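Local coordinates for uncharacterized protein (Enterococcus faecalis, PDB 3L1W) that is functionally uncharacterised but belongs to the endonuclease/exonuclease/phosphatase family, and may act as a 3'-5' RNA exonuclease, at residues V131-I136 and T146-E151. Sequence-based numbering, arbitrary orientation.
Sequences VHLDHI and TVILEE
Val131 and Ile148 mark the closest approach of the two backbones, with their CA atoms 8.8 Å apart, so the segments meet through side chains alone. Residues 131-132 close strand 126-132 and the chain then turns into a loop, while 146-151 form the last turn and a half of helix 138-151, which heads broadly back against the strand direction and recedes from it. The segments bury only 81 Å² between them, from three apolar residues, Val131, Leu133 and Ile148. Ile148 does most of the reaching: its CB points at the strand, and with CD1 anti to CA (chi2 -178°) the branch extends straight across the gap. This terminal methyl lies between two others, 4.3 Å from Leu133 CD2 and 4.5 Å from Val131 CG2. Val131 CG2 and Leu133 CD2 themselves stand 5.7 Å apart, so CD1 points into the notch between them in light van der Waals contact. Leu133 starts out at an angle to the helix, but its chi1 of -56° carries the isobutyl end nearer, and one branch, CD2, does the touching. Met145, one residue before the helical segment, also packs on Val131 and Leu133, and Val175 of helix 174-179 covers Leu133 further. Backbone hydrogen bonds tie Val131 to Met164 and Asp166, and Leu133 to Asp166; the Leu133 carbonyl also accepts the side-chain amide of Asn168. Helix 138-151 thus packs on a strand end within a beta-alpha-beta crossover, since strand 161-164, reached after a further short helix, lies parallel beside 126-132. The crossover ends in the Gly-Asp-Phe-Asn sequence characteristic of the DNase I-like superfamily, whose fold is a two-sheet alpha/beta sandwich in which such crossover helices cover the outside of a sheet.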
loop_
_atom_site.group_PDB
_atom_site.type_symbol
_atom_site.label_atom_id
_atom_site.label_comp_id
_atom_site.label_asym_id
_atom_site.label_seq_id
_atom_site.Cartn_x
_atom_site.Cartn_y
_atom_site.Cartn_z
ATOM N N VAL A 131 -17.040 6.925 13.625
ATOM C CA VAL A 131 -16.987 6.773 15.073
ATOM C C VAL A 131 -15.748 7.423 15.703
ATOM O O VAL A 131 -14.631 7.174 15.264
ATOM C CB VAL A 131 -16.926 5.261 15.419
ATOM C CG1 VAL A 131 -16.736 5.055 16.910
ATOM C CG2 VAL A 131 -18.199 4.549 14.924
ATOM N N HIS A 132 -15.938 8.237 16.741
ATOM C CA HIS A 132 -14.821 8.569 17.624
ATOM C C HIS A 132 -15.319 8.673 19.050
ATOM O O HIS A 132 -15.863 9.699 19.454
ATOM C CB HIS A 132 -14.113 9.865 17.217
ATOM C CG HIS A 132 -12.801 10.061 17.911
ATOM N ND1 HIS A 132 -12.068 11.225 17.818
ATOM C CD2 HIS A 132 -12.086 9.227 18.706
ATOM C CE1 HIS A 132 -10.964 11.105 18.536
ATOM N NE2 HIS A 132 -10.948 9.901 19.083
ATOM N N LEU A 133 -15.132 7.604 19.811
ATOM C CA LEU A 133 -15.714 7.546 21.153
ATOM C C LEU A 133 -14.782 8.184 22.160
ATOM O O LEU A 133 -13.598 8.343 21.892
ATOM C CB LEU A 133 -16.029 6.102 21.554
ATOM C CG LEU A 133 -16.940 5.340 20.588
ATOM C CD1 LEU A 133 -17.203 3.931 21.082
ATOM C CD2 LEU A 133 -18.250 6.093 20.389
ATOM N N ASP A 134 -15.335 8.536 23.323
ATOM C CA ASP A 134 -14.601 9.223 24.374
ATOM C C ASP A 134 -13.464 8.365 24.916
ATOM O O ASP A 134 -13.605 7.154 25.058
ATOM C CB ASP A 134 -15.569 9.566 25.515
ATOM C CG ASP A 134 -15.308 10.924 26.111
ATOM O OD1 ASP A 134 -15.391 11.930 25.379
ATOM O OD2 ASP A 134 -15.032 10.994 27.321
ATOM N N HIS A 135 -12.332 8.986 25.219
ATOM C CA HIS A 135 -11.203 8.251 25.786
ATOM C C HIS A 135 -11.308 8.109 27.306
ATOM O O HIS A 135 -10.617 7.298 27.911
ATOM C CB HIS A 135 -9.875 8.930 25.428
ATOM C CG HIS A 135 -9.784 10.362 25.867
ATOM N ND1 HIS A 135 -9.446 10.728 27.153
ATOM C CD2 HIS A 135 -9.974 11.516 25.185
ATOM C CE1 HIS A 135 -9.439 12.046 27.246
ATOM N NE2 HIS A 135 -9.757 12.549 26.067
ATOM N N ILE A 136 -12.186 8.885 27.920
ATOM C CA ILE A 136 -12.198 9.004 29.372
ATOM C C ILE A 136 -12.450 7.684 30.121
ATOM O O ILE A 136 -11.790 7.400 31.119
ATOM C CB ILE A 136 -13.201 10.100 29.816
ATOM C CG1 ILE A 136 -12.890 10.594 31.222
ATOM C CG2 ILE A 136 -14.626 9.601 29.732
ATOM C CD1 ILE A 136 -13.889 11.618 31.708
ATOM N N THR A 146 -24.203 3.809 22.494
ATOM C CA THR A 146 -25.631 3.606 22.709
ATOM C C THR A 146 -26.417 4.702 21.994
ATOM O O THR A 146 -27.426 4.433 21.338
ATOM C CB THR A 146 -25.961 3.574 24.214
ATOM O OG1 THR A 146 -25.316 2.437 24.813
ATOM C CG2 THR A 146 -27.467 3.462 24.445
ATOM N N VAL A 147 -25.947 5.943 22.111
ATOM C CA VAL A 147 -26.583 7.055 21.408
ATOM C C VAL A 147 -26.510 6.879 19.887
ATOM O O VAL A 147 -27.500 7.083 19.194
ATOM C CB VAL A 147 -25.980 8.414 21.820
ATOM C CG1 VAL A 147 -26.617 9.547 21.018
ATOM C CG2 VAL A 147 -26.174 8.640 23.307
ATOM N N ILE A 148 -25.348 6.493 19.360
ATOM C CA ILE A 148 -25.253 6.233 17.924
ATOM C C ILE A 148 -26.284 5.195 17.490
ATOM O O ILE A 148 -27.016 5.391 16.521
ATOM C CB ILE A 148 -23.847 5.726 17.527
ATOM C CG1 ILE A 148 -22.805 6.802 17.826
ATOM C CG2 ILE A 148 -23.802 5.299 16.041
ATOM C CD1 ILE A 148 -21.396 6.426 17.422
ATOM N N LEU A 149 -26.329 4.080 18.205
ATOM C CA LEU A 149 -27.172 2.966 17.792
ATOM C C LEU A 149 -28.656 3.293 17.896
ATOM O O LEU A 149 -29.465 2.804 17.106
ATOM C CB LEU A 149 -26.832 1.709 18.588
ATOM C CG LEU A 149 -25.413 1.210 18.305
ATOM C CD1 LEU A 149 -25.080 -0.031 19.115
ATOM C CD2 LEU A 149 -25.231 0.935 16.819
ATOM N N GLU A 150 -29.013 4.106 18.882
ATOM C CA GLU A 150 -30.400 4.525 19.042
ATOM C C GLU A 150 -30.768 5.587 18.007
ATOM O O GLU A 150 -31.813 5.503 17.353
ATOM C CB GLU A 150 -30.619 5.069 20.454
ATOM C CG GLU A 150 -30.522 4.006 21.535
ATOM C CD GLU A 150 -30.799 4.550 22.929
ATOM O OE1 GLU A 150 -30.907 5.791 23.081
ATOM O OE2 GLU A 150 -30.902 3.731 23.871
ATOM N N GLU A 151 -29.903 6.585 17.868
ATOM C CA GLU A 151 -30.192 7.732 17.022
ATOM C C GLU A 151 -30.303 7.325 15.557
ATOM O O GLU A 151 -31.129 7.873 14.814
ATOM C CB GLU A 151 -29.122 8.812 17.213
ATOM C CG GLU A 151 -29.327 10.081 16.404
ATOM C CD GLU A 151 -30.432 10.991 16.954
ATOM O OE1 GLU A 151 -30.948 10.736 18.063
ATOM O OE2 GLU A 151 -30.784 11.969 16.261
#